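Adenine Deaminase (PDB 2ICS) is a zinc-dependent amidohydrolase that binds adenine and deacetylates acetyl-(R)-mandelate in vitro, though with very low efficiency. Local coordinates at residues 57-62 against 241-246; 298-303 against 353-358. All blocks are in the same frame, centred on the assembly; numbering follows the deposited sequence.

Interaction 1: residues 57-62 against 241-246. With ZN (zinc ion), chain B.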
loop_
_atom_site.group_PDB
_atom_site.type_symbol
_atom_site.label_atom_id
_atom_site.label_comp_id
_atom_site.label_asym_id
_atom_site.label_seq_id
_atom_site.Cartn_x
_atom_site.Cartn_y
_atom_site.Cartn_z
ATOM N N ILE A 57 -6.569 -2.183 -0.878
ATOM C CA ILE A 57 -5.862 -0.906 -0.890
ATOM C C ILE A 57 -4.350 -1.111 -0.958
ATOM O O ILE A 57 -3.773 -1.809 -0.120
ATOM C CB ILE A 57 -6.171 -0.086 0.399
ATOM C CG1 ILE A 57 -7.676 0.149 0.538
ATOM C CG2 ILE A 57 -5.440 1.246 0.362
ATOM C CD1 ILE A 57 -8.092 0.736 1.905
ATOM N N ASP A 58 -3.714 -0.491 -1.951
ATOM C CA ASP A 58 -2.263 -0.585 -2.131
ATOM C C ASP A 58 -1.682 0.752 -1.677
ATOM O O ASP A 58 -1.719 1.716 -2.433
ATOM C CB ASP A 58 -1.937 -0.805 -3.608
ATOM C CG ASP A 58 -0.519 -1.294 -3.829
ATOM O OD1 ASP A 58 0.341 -1.069 -2.949
ATOM O OD2 ASP A 58 -0.263 -1.897 -4.895
ATOM N N ASP A 59 -1.136 0.817 -0.463
ATOM C CA ASP A 59 -0.614 2.089 0.036
ATOM C C ASP A 59 0.797 2.500 -0.388
ATOM O O ASP A 59 1.388 3.395 0.210
ATOM C CB ASP A 59 -0.750 2.179 1.570
ATOM C CG ASP A 59 0.195 1.252 2.309
ATOM O OD1 ASP A 59 1.155 0.744 1.690
ATOM O OD2 ASP A 59 -0.024 1.049 3.522
ATOM N N HIS A 60 1.355 1.841 -1.394
ATOM C CA HIS A 60 2.655 2.259 -1.892
ATOM C C HIS A 60 2.637 2.022 -3.391
ATOM O O HIS A 60 2.880 0.915 -3.874
ATOM C CB HIS A 60 3.823 1.518 -1.236
ATOM C CG HIS A 60 5.158 2.078 -1.616
ATOM N ND1 HIS A 60 6.275 2.035 -0.811
ATOM C CD2 HIS A 60 5.557 2.692 -2.761
ATOM C CE1 HIS A 60 7.296 2.610 -1.478
ATOM N NE2 HIS A 60 6.909 3.024 -2.667
ATOM N N VAL A 61 2.363 3.097 -4.119
ATOM C CA VAL A 61 2.243 3.042 -5.564
ATOM C C VAL A 61 2.872 4.268 -6.237
ATOM O O VAL A 61 3.180 5.258 -5.582
ATOM C CB VAL A 61 0.736 2.964 -5.909
ATOM C CG1 VAL A 61 0.458 3.564 -7.256
ATOM C CG2 VAL A 61 0.273 1.526 -5.829
ATOM N N HIS A 62 3.062 4.184 -7.549
ATOM C CA HIS A 62 3.593 5.285 -8.337
ATOM C C HIS A 62 2.741 5.341 -9.601
ATOM O O HIS A 62 2.947 4.580 -10.551
ATOM C CB HIS A 62 5.066 5.051 -8.644
ATOM C CG HIS A 62 5.941 5.174 -7.436
ATOM N ND1 HIS A 62 6.158 6.359 -6.768
ATOM C CD2 HIS A 62 6.574 4.219 -6.708
ATOM C CE1 HIS A 62 6.891 6.091 -5.675
ATOM N NE2 HIS A 62 7.172 4.806 -5.594
ATOM N N VAL A 241 5.131 1.059 11.857
ATOM C CA VAL A 241 4.400 0.205 10.919
ATOM C C VAL A 241 5.246 -0.321 9.754
ATOM O O VAL A 241 5.702 0.442 8.905
ATOM C CB VAL A 241 3.177 0.961 10.358
ATOM C CG1 VAL A 241 2.334 0.036 9.483
ATOM C CG2 VAL A 241 2.343 1.513 11.508
ATOM N N PHE A 242 5.449 -1.635 9.722
ATOM C CA PHE A 242 6.231 -2.271 8.668
ATOM C C PHE A 242 5.381 -2.498 7.416
ATOM O O PHE A 242 4.412 -3.260 7.434
ATOM C CB PHE A 242 6.797 -3.602 9.165
ATOM C CG PHE A 242 8.010 -3.463 10.055
ATOM C CD1 PHE A 242 8.114 -2.417 10.970
ATOM C CD2 PHE A 242 9.038 -4.400 9.998
ATOM C CE1 PHE A 242 9.224 -2.308 11.812
ATOM C CE2 PHE A 242 10.153 -4.300 10.839
ATOM C CZ PHE A 242 10.245 -3.254 11.745
ATOM N N ASP A 243 5.752 -1.823 6.334
ATOM C CA ASP A 243 5.032 -1.917 5.064
ATOM C C ASP A 243 5.944 -2.608 4.050
ATOM O O ASP A 243 7.120 -2.271 3.947
ATOM C CB ASP A 243 4.672 -0.500 4.598
ATOM C CG ASP A 243 3.886 -0.478 3.302
ATOM O OD1 ASP A 243 2.688 -0.849 3.300
ATOM O OD2 ASP A 243 4.475 -0.076 2.278
ATOM N N ILE A 244 5.401 -3.567 3.307
ATOM C CA ILE A 244 6.174 -4.316 2.313
ATOM C C ILE A 244 6.815 -3.486 1.189
ATOM O O ILE A 244 8.030 -3.523 1.015
ATOM C CB ILE A 244 5.315 -5.432 1.655
ATOM C CG1 ILE A 244 4.908 -6.475 2.702
ATOM C CG2 ILE A 244 6.109 -6.120 0.537
ATOM C CD1 ILE A 244 6.074 -7.251 3.291
ATOM N N GLY A 245 6.007 -2.753 0.423
ATOM C CA GLY A 245 6.543 -1.960 -0.677
ATOM C C GLY A 245 7.501 -2.786 -1.527
ATOM O O GLY A 245 8.626 -2.364 -1.781
ATOM N N HIS A 246 7.043 -3.957 -1.974
ATOM C CA HIS A 246 7.857 -4.895 -2.757
ATOM C C HIS A 246 8.872 -4.254 -3.691
ATOM O O HIS A 246 10.082 -4.398 -3.494
ATOM C CB HIS A 246 6.966 -5.845 -3.561
ATOM C CG HIS A 246 7.705 -7.020 -4.131
ATOM N ND1 HIS A 246 8.760 -6.879 -5.008
ATOM C CD2 HIS A 246 7.557 -8.352 -3.933
ATOM C CE1 HIS A 246 9.229 -8.074 -5.325
ATOM N NE2 HIS A 246 8.518 -8.985 -4.687
HETATM ZN ZN ZN B . 8.232 3.675 -4.340
HETATM O O HOH W 1 9.792 2.520 -3.803
#
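His60 runs alongside Asp243 and Gly245 on its way to a zinc ion. Its CB lies 3.9 Å from Asp243 OD2, the first atom of 241-246 that the side chain meets. With CG anti to the backbone N (chi1 -172°), the ring is carried past that carboxylate, and the two flat groups lie nearly coplanar, 12° apart, with Asp243 OD2 at the ring's edge. Next comes His60 ND1, which has Gly245 CA 4.0 Å away and is hydrogen-bonded to Thr210 OG1; Thr210 in turn bonds Asp243 OD2, so Thr210 is the second-shell residue and Asp243, behind it, probably helps to hold the ring's rotation. At the tip, His60 NE2 binds a zinc ion at 2.2 Å. His60 and His62 form the His-X-His signature of the amidohydrolase superfamily, at the end of the first strand of its TIM barrel, which here carries a binuclear zinc centre. His62 supplies the second imidazole through NE2, 2.0 Å from the same metal, and a water, Asp272 and the carbamate of Lys154 complete the site. Gly245 O is hydrogen-bonded to His211 ND1, and His211 is a ligand of the other zinc ion. Deeper in the barrel, Asp59 meets Asp243 carboxylate to carboxylate, the planes turned 52° against each other. The two OD1 atoms, Asp59 OD1 and Asp243 OD1, approach to 2.7 Å, and one of these buried acids probably carries a proton. Hydroxyls also hold Asp243: Ser268 OG bonds its OD1, and Ser270 OG its OD2 while also accepting from the backbone N of Gly245.

Interaction 2: residues 298-303 against 353-358; sequences YDWPEI and AKEQIR
Trp300, in the first turn of its helix, makes one polar and one apolar contact with the strand 350-364. The polar one is a hydrogen bond from Trp300 NE1 to Glu355 OE1, 2.9 Å long and distinctly bent at 142°. Its acceptor is tilted 24° from the indole plane, and the N-H arrives from above the plane of the carboxylate. Glu355 reaches it with a side chain extended beyond CG, and the same OE1 forms a salt bridge with Arg294 of the helix 286-296, so two donors grip one oxygen.

The apolar contact is made by the far end of the indole. Trp300 CH2 lies 3.8 Å from Ile357 CB, while Ile357 CG2 sits 3.9 Å from Trp300 CZ3. One face of the indole is covered from within its own helix by Ile303 CD1, 3.6 Å above the plane and offset toward the rim.

The N-terminus of the helix is capped within the segment. Asp299 and Glu302 form a capping box: Glu302 N donates to Asp299 OD1, the N-cap acceptor, and Asp299 N returns a bond to Glu302 OE2 at 2.8 Å. The contact joins the start of helix 300-305 to strand 350-364, which pairs antiparallel with strand 331-344.

On strand 350-364, Gln356 points away from the helix, and its OE1 accepts from Arg358 NH2 at 2.8 Å.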
loop_
_atom_site.group_PDB
_atom_site.type_symbol
_atom_site.label_atom_id
_atom_site.label_comp_id
_atom_site.label_asym_id
_atom_site.label_seq_id
_atom_site.Cartn_x
_atom_site.Cartn_y
_atom_site.Cartn_z
ATOM N N TYR A 298 2.053 -16.533 5.854
ATOM C CA TYR A 298 0.864 -15.829 6.352
ATOM C C TYR A 298 -0.388 -16.582 5.883
ATOM O O TYR A 298 -0.338 -17.289 4.878
ATOM C CB TYR A 298 0.804 -14.402 5.789
ATOM C CG TYR A 298 1.903 -13.455 6.233
ATOM C CD1 TYR A 298 3.138 -13.928 6.680
ATOM C CD2 TYR A 298 1.733 -12.071 6.126
ATOM C CE1 TYR A 298 4.175 -13.049 7.002
ATOM C CE2 TYR A 298 2.766 -11.184 6.442
ATOM C CZ TYR A 298 3.981 -11.681 6.874
ATOM O OH TYR A 298 5.007 -10.815 7.156
ATOM N N ASP A 299 -1.500 -16.449 6.605
ATOM C CA ASP A 299 -2.742 -17.101 6.174
ATOM C C ASP A 299 -3.598 -16.056 5.452
ATOM O O ASP A 299 -3.441 -14.859 5.679
ATOM C CB ASP A 299 -3.519 -17.714 7.357
ATOM C CG ASP A 299 -3.966 -16.681 8.389
ATOM O OD1 ASP A 299 -4.479 -15.603 8.012
ATOM O OD2 ASP A 299 -3.823 -16.962 9.596
ATOM N N TRP A 300 -4.499 -16.505 4.584
ATOM C CA TRP A 300 -5.325 -15.578 3.818
ATOM C C TRP A 300 -6.084 -14.519 4.612
ATOM O O TRP A 300 -6.142 -13.356 4.197
ATOM C CB TRP A 300 -6.285 -16.356 2.910
ATOM C CG TRP A 300 -5.568 -16.998 1.749
ATOM C CD1 TRP A 300 -5.432 -18.334 1.503
ATOM C CD2 TRP A 300 -4.841 -16.323 0.710
ATOM N NE1 TRP A 300 -4.660 -18.534 0.377
ATOM C CE2 TRP A 300 -4.285 -17.317 -0.127
ATOM C CE3 TRP A 300 -4.604 -14.974 0.407
ATOM C CZ2 TRP A 300 -3.504 -17.006 -1.249
ATOM C CZ3 TRP A 300 -3.822 -14.662 -0.713
ATOM C CH2 TRP A 300 -3.284 -15.678 -1.524
ATOM N N PRO A 301 -6.683 -14.894 5.755
ATOM C CA PRO A 301 -7.416 -13.888 6.535
ATOM C C PRO A 301 -6.556 -12.682 6.932
ATOM O O PRO A 301 -6.977 -11.538 6.783
ATOM C CB PRO A 301 -7.905 -14.677 7.750
ATOM C CG PRO A 301 -8.124 -16.063 7.169
ATOM C CD PRO A 301 -6.898 -16.249 6.299
ATOM N N GLU A 302 -5.352 -12.924 7.441
ATOM C CA GLU A 302 -4.509 -11.802 7.833
ATOM C C GLU A 302 -3.998 -11.075 6.590
ATOM O O GLU A 302 -3.836 -9.856 6.601
ATOM C CB GLU A 302 -3.355 -12.270 8.738
ATOM C CG GLU A 302 -2.355 -13.219 8.112
ATOM C CD GLU A 302 -1.476 -13.896 9.155
ATOM O OE1 GLU A 302 -1.232 -13.287 10.213
ATOM O OE2 GLU A 302 -1.019 -15.032 8.919
ATOM N N ILE A 303 -3.768 -11.820 5.511
ATOM C CA ILE A 303 -3.314 -11.218 4.265
ATOM C C ILE A 303 -4.351 -10.187 3.807
ATOM O O ILE A 303 -4.003 -9.044 3.502
ATOM C CB ILE A 303 -3.116 -12.287 3.180
ATOM C CG1 ILE A 303 -1.910 -13.157 3.538
ATOM C CG2 ILE A 303 -2.919 -11.631 1.810
ATOM C CD1 ILE A 303 -1.687 -14.330 2.589
ATOM N N ALA A 353 4.338 -21.132 -5.373
ATOM C CA ALA A 353 3.090 -20.931 -4.645
ATOM C C ALA A 353 2.108 -22.040 -4.982
ATOM O O ALA A 353 2.080 -22.531 -6.110
ATOM C CB ALA A 353 2.486 -19.582 -4.998
ATOM N N LYS A 354 1.307 -22.431 -3.998
ATOM C CA LYS A 354 0.318 -23.481 -4.193
ATOM C C LYS A 354 -1.080 -22.884 -4.313
ATOM O O LYS A 354 -2.015 -23.568 -4.732
ATOM C CB LYS A 354 0.337 -24.456 -3.014
ATOM C CG LYS A 354 1.662 -25.168 -2.786
ATOM C CD LYS A 354 1.593 -26.026 -1.524
ATOM C CE LYS A 354 2.869 -26.830 -1.321
ATOM N NZ LYS A 354 3.112 -27.771 -2.454
ATOM N N GLU A 355 -1.224 -21.613 -3.945
ATOM C CA GLU A 355 -2.531 -20.966 -4.005
ATOM C C GLU A 355 -2.482 -19.594 -4.682
ATOM O O GLU A 355 -1.566 -18.800 -4.450
ATOM C CB GLU A 355 -3.104 -20.841 -2.589
ATOM C CG GLU A 355 -2.941 -22.115 -1.757
ATOM C CD GLU A 355 -3.604 -22.033 -0.392
ATOM O OE1 GLU A 355 -3.298 -21.101 0.379
ATOM O OE2 GLU A 355 -4.433 -22.910 -0.084
ATOM N N GLN A 356 -3.479 -19.326 -5.519
ATOM C CA GLN A 356 -3.566 -18.069 -6.250
ATOM C C GLN A 356 -4.859 -17.319 -5.938
ATOM O O GLN A 356 -5.939 -17.916 -5.898
ATOM C CB GLN A 356 -3.499 -18.335 -7.758
ATOM C CG GLN A 356 -2.155 -18.832 -8.268
ATOM C CD GLN A 356 -2.195 -19.196 -9.746
ATOM O OE1 GLN A 356 -2.695 -18.430 -10.570
ATOM N NE2 GLN A 356 -1.663 -20.365 -10.086
ATOM N N ILE A 357 -4.747 -16.010 -5.716
ATOM C CA ILE A 357 -5.923 -15.199 -5.434
ATOM C C ILE A 357 -6.197 -14.360 -6.683
ATOM O O ILE A 357 -5.275 -13.784 -7.262
ATOM C CB ILE A 357 -5.707 -14.302 -4.179
ATOM C CG1 ILE A 357 -6.986 -13.519 -3.877
ATOM C CG2 ILE A 357 -4.509 -13.374 -4.380
ATOM C CD1 ILE A 357 -7.005 -12.879 -2.496
ATOM N N ARG A 358 -7.460 -14.313 -7.107
ATOM C CA ARG A 358 -7.831 -13.582 -8.317
ATOM C C ARG A 358 -9.127 -12.787 -8.224
ATOM O O ARG A 358 -10.190 -13.347 -7.976
ATOM C CB ARG A 358 -7.973 -14.559 -9.490
ATOM C CG ARG A 358 -6.780 -15.459 -9.715
ATOM C CD ARG A 358 -7.121 -16.567 -10.692
ATOM N NE ARG A 358 -6.014 -17.504 -10.860
ATOM C CZ ARG A 358 -6.067 -18.589 -11.626
ATOM N NH1 ARG A 358 -7.178 -18.875 -12.296
ATOM N NH2 ARG A 358 -5.009 -19.384 -11.728
#

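In the fold
Both interactions reach the same mixed sheet, through strands 51-61 and 350-364, with strand 331-344 between them. Their centres are about 17 Å apart, their nearest atoms about 5 Å. The centre of interaction 1 lies about 3 Å from that of the chain, with every touching residue buried; the centre of interaction 2 lies about 17 Å from it, with Glu355 partly exposed. Chemistry follows place: close acids, hydroxyls and a metal ligand in the barrel interior, against an indole's hydrogen bond and apolar packing farther out. The former joins the chain around the ends of strands 51-61 and 241-243 beside the zinc centre, the latter a helix and a strand away from it.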